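Local coordinates for protein endolysin PlyC, small cell-wall binding subunit (Streptococcus phage C1, PDB 4F87) that forms the octameric ring that binds the streptococcal cell wall within the phage endolysin PlyC, whose action lyses the host, at residues Q15-H20 with I56-S61. Sequence-based numbering, arbitrary orientation. Where two conformers were deposited one is given.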
ATOM      1  N   GLN B  15     -15.493  -2.236  -2.134  1.00 22.21           N
ATOM      2  CA  GLN B  15     -14.765  -3.147  -3.015  1.00 21.40           C
ATOM      3  C   GLN B  15     -15.799  -4.062  -3.644  1.00 22.23           C
ATOM      4  O   GLN B  15     -16.626  -4.625  -2.931  1.00 23.72           O
ATOM      5  CB  GLN B  15     -13.728  -3.989  -2.247  1.00 23.79           C
ATOM      6  CG  GLN B  15     -12.532  -3.162  -1.816  1.00 29.81           C
ATOM      7  CD  GLN B  15     -11.521  -3.981  -1.047  1.00 48.28           C
ATOM      8  OE1 GLN B  15     -11.036  -5.008  -1.513  1.00 45.39           O
ATOM      9  NE2 GLN B  15     -11.168  -3.524   0.143  1.00 54.44           N
ATOM     10  N   GLY B  16     -15.764  -4.197  -4.956  1.00 19.17           N
ATOM     11  CA  GLY B  16     -16.715  -5.079  -5.621  1.00 18.97           C
ATOM     12  C   GLY B  16     -16.925  -4.715  -7.059  1.00 18.27           C
ATOM     13  O   GLY B  16     -16.094  -4.034  -7.667  1.00 19.37           O
ATOM     14  N   PHE B  17     -18.050  -5.174  -7.615  1.00 17.24           N
ATOM     15  CA  PHE B  17     -18.334  -4.893  -9.002  1.00 16.25           C
ATOM     16  C   PHE B  17     -19.814  -5.069  -9.263  1.00 16.89           C
ATOM     17  O   PHE B  17     -20.496  -5.827  -8.558  1.00 17.15           O
ATOM     18  CB  PHE B  17     -17.527  -5.827  -9.954  1.00 17.97           C
ATOM     19  CG  PHE B  17     -17.677  -7.305  -9.683  1.00 17.63           C
ATOM     20  CD1 PHE B  17     -18.704  -8.036 -10.269  1.00 18.40           C
ATOM     21  CD2 PHE B  17     -16.790  -7.970  -8.843  1.00 20.58           C
ATOM     22  CE1 PHE B  17     -18.865  -9.397  -9.987  1.00 18.75           C
ATOM     23  CE2 PHE B  17     -16.929  -9.350  -8.607  1.00 22.89           C
ATOM     24  CZ  PHE B  17     -17.959 -10.046  -9.187  1.00 20.18           C
ATOM     25  N   LEU B  18     -20.289  -4.380 -10.292  1.00 15.92           N
ATOM     26  CA  LEU B  18     -21.632  -4.592 -10.833  1.00 15.78           C
ATOM     27  C   LEU B  18     -21.528  -5.713 -11.876  1.00 16.98           C
ATOM     28  O   LEU B  18     -20.477  -5.859 -12.541  1.00 16.00           O
ATOM     29  CB  LEU B  18     -22.098  -3.340 -11.558  1.00 16.46           C
ATOM     30  CG  LEU B  18     -22.470  -2.202 -10.633  1.00 18.79           C
ATOM     31  CD1 LEU B  18     -22.214  -0.887 -11.314  1.00 21.24           C
ATOM     32  CD2 LEU B  18     -23.956  -2.301 -10.249  1.00 20.92           C
ATOM     33  N   PHE B  19     -22.609  -6.486 -12.038  1.00 15.25           N
ATOM     34  CA  PHE B  19     -22.632  -7.505 -13.070  1.00 15.25           C
ATOM     35  C   PHE B  19     -23.999  -7.624 -13.701  1.00 16.24           C
ATOM     36  O   PHE B  19     -25.037  -7.388 -13.053  1.00 16.46           O
ATOM     37  CB  PHE B  19     -22.109  -8.878 -12.563  1.00 15.90           C
ATOM     38  CG  PHE B  19     -22.827  -9.524 -11.400  1.00 15.52           C
ATOM     39  CD1 PHE B  19     -23.668 -10.619 -11.599  1.00 16.66           C
ATOM     40  CD2 PHE B  19     -22.608  -9.085 -10.097  1.00 16.52           C
ATOM     41  CE1 PHE B  19     -24.273 -11.254 -10.519  1.00 16.89           C
ATOM     42  CE2 PHE B  19     -23.240  -9.707  -9.020  1.00 17.80           C
ATOM     43  CZ  PHE B  19     -24.058 -10.796  -9.236  1.00 16.50           C
ATOM     44  N   HIS B  20     -24.009  -7.955 -14.992  1.00 14.42           N
ATOM     45  CA  HIS B  20     -25.232  -8.202 -15.750  1.00 14.32           C
ATOM     46  C   HIS B  20     -24.865  -9.089 -16.928  1.00 14.94           C
ATOM     47  O   HIS B  20     -23.669  -9.245 -17.236  1.00 14.89           O
ATOM     48  CB  HIS B  20     -25.860  -6.875 -16.268  1.00 15.77           C
ATOM     49  CG  HIS B  20     -25.123  -6.256 -17.411  1.00 16.66           C
ATOM     50  ND1 HIS B  20     -23.929  -5.579 -17.217  1.00 17.40           N
ATOM     51  CD2 HIS B  20     -25.402  -6.279 -18.733  1.00 18.54           C
ATOM     52  CE1 HIS B  20     -23.530  -5.195 -18.415  1.00 18.85           C
ATOM     53  NE2 HIS B  20     -24.386  -5.582 -19.364  1.00 19.77           N
ATOM     54  N   ILE B  56     -18.975  -5.301 -14.999  1.00 15.09           N
ATOM     55  CA  ILE B  56     -18.567  -6.361 -15.923  1.00 14.60           C
ATOM     56  C   ILE B  56     -19.745  -7.223 -16.330  1.00 16.27           C
ATOM     57  O   ILE B  56     -20.836  -7.154 -15.746  1.00 16.40           O
ATOM     58  CB  ILE B  56     -17.421  -7.218 -15.303  1.00 16.81           C
ATOM     59  CG1 ILE B  56     -17.914  -8.041 -14.086  1.00 17.03           C
ATOM     60  CG2 ILE B  56     -16.186  -6.331 -14.967  1.00 17.40           C
ATOM     61  CD1 ILE B  56     -16.890  -9.133 -13.605  1.00 19.13           C
ATOM     62  N   ASN B  57     -19.520  -8.066 -17.332  1.00 15.78           N
ATOM     63  CA  ASN B  57     -20.545  -8.979 -17.810  1.00 14.98           C
ATOM     64  C   ASN B  57     -20.307 -10.386 -17.261  1.00 15.90           C
ATOM     65  O   ASN B  57     -19.162 -10.873 -17.280  1.00 15.82           O
ATOM     66  CB  ASN B  57     -20.516  -9.050 -19.327  1.00 16.63           C
ATOM     67  CG  ASN B  57     -21.111  -7.870 -20.034  1.00 18.92           C
ATOM     68  OD1 ASN B  57     -22.038  -8.009 -20.863  1.00 24.02           O
ATOM     69  ND2 ASN B  57     -20.524  -6.719 -19.865  1.00 19.89           N
ATOM     70  N   ILE B  58     -21.368 -11.037 -16.775  1.00 15.22           N
ATOM     71  CA  ILE B  58     -21.314 -12.404 -16.261  1.00 14.74           C
ATOM     72  C   ILE B  58     -22.544 -13.112 -16.813  1.00 16.80           C
ATOM     73  O   ILE B  58     -23.683 -12.645 -16.616  1.00 16.82           O
ATOM     74  CB  ILE B  58     -21.291 -12.468 -14.715  1.00 16.23           C
ATOM     75  CG1 ILE B  58     -20.064 -11.723 -14.162  1.00 15.42           C
ATOM     76  CG2 ILE B  58     -21.293 -13.945 -14.237  1.00 17.16           C
ATOM     77  CD1 ILE B  58     -19.935 -11.766 -12.642  1.00 19.32           C
ATOM     78  N   SER B  59     -22.343 -14.215 -17.509  1.00 15.51           N
ATOM     79  CA  SER B  59     -23.457 -14.975 -18.038  0.50 15.51           C
ATOM     80  C   SER B  59     -24.317 -15.517 -16.877  1.00 18.45           C
ATOM     81  O   SER B  59     -23.780 -15.816 -15.792  1.00 18.50           O
ATOM     82  CB  SER B  59     -22.897 -16.111 -18.875  0.50 18.66           C
ATOM     83  OG  SER B  59     -23.873 -16.957 -19.456  0.50 21.09           O
ATOM     84  N   LYS B  60     -25.629 -15.687 -17.097  1.00 17.93           N
ATOM     85  CA  LYS B  60     -26.474 -16.253 -16.044  1.00 18.75           C
ATOM     86  C   LYS B  60     -25.934 -17.615 -15.578  1.00 20.62           C
ATOM     87  O   LYS B  60     -25.921 -17.883 -14.378  1.00 20.96           O
ATOM     88  CB  LYS B  60     -27.893 -16.411 -16.564  1.00 21.25           C
ATOM     89  CG  LYS B  60     -28.888 -16.860 -15.488  1.00 26.01           C
ATOM     90  CD  LYS B  60     -30.284 -16.922 -16.071  1.00 34.45           C
ATOM     91  CE  LYS B  60     -31.250 -17.730 -15.239  1.00 45.39           C
ATOM     92  NZ  LYS B  60     -32.651 -17.449 -15.653  1.00 51.05           N
ATOM     93  N   SER B  61     -25.436 -18.443 -16.503  1.00 18.19           N
ATOM     94  CA  SER B  61     -24.921 -19.772 -16.163  1.00 18.67           C
ATOM     95  C   SER B  61     -23.690 -19.753 -15.248  1.00 20.93           C
ATOM     96  O   SER B  61     -23.383 -20.778 -14.613  1.00 22.65           O
ATOM     97  CB  SER B  61     -24.571 -20.549 -17.427  1.00 22.51           C
ATOM     98  OG  SER B  61     -23.556 -19.878 -18.159  1.00 30.45           O
TER
HETATM   99  O   HOH W   1     -22.367  -4.889 -15.105  1.00 19.01           O
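I56 N donates to L18 O over 2.9 Å with an almost straight N-H...O angle of 174°, the first of three backbone bonds that join strand 16-20 in parallel to strand 55-57 and the residue after it. Strand 55-57 is an outermost strand of the chain's mixed sheet; the other neighbour of 16-20, strand 29-33, is antiparallel. The last bond, from I58 N to H20 O (3.0 Å), is less straight, with the donor above the carbonyl plane. Between them I56 O accepts a weak bond from H20 N (H20 N to I56 O 3.4 Å, 147°) and a bond from a water, and also takes a CA-H...O contact from F19, whose CA lies 3.2 Å from I56 O. The same water lies 2.7 Å from H20 ND1, at the edge of the imidazole and in its plane, thereby tying ring to backbone. H20 has CG between its N and carbonyl carbon; this, with the turn of the ring about CB-CG, brings ND1 to the water, while the ring lies alongside the N57 amide, the two planes 57° apart. The ring also stacks on Y29, a cell-wall interaction site, which would further limit its movement.

On the other face of the sheet the contact is apolar. I56 CD1 sits over one face of the F17 ring, 3.9 Å above its plane and nearer the ring's margin than its centre. I58 CD1 touches both phenylalanines, 3.7 Å from F17 CE1 and 3.6 Å from F19 CB, where helix 63-70 closes over F17, F19 and I58. Past N57 the chain leaves the strand, yet I58 O is taken by Y27 OH, and S59 N by T45 OG1 of a second subunit.

This chemistry implies a divided seam: greasy side chains seal the face beneath the helix, whereas the imidazole-bound water supplements the weak central bond on the face bearing H20 and N57.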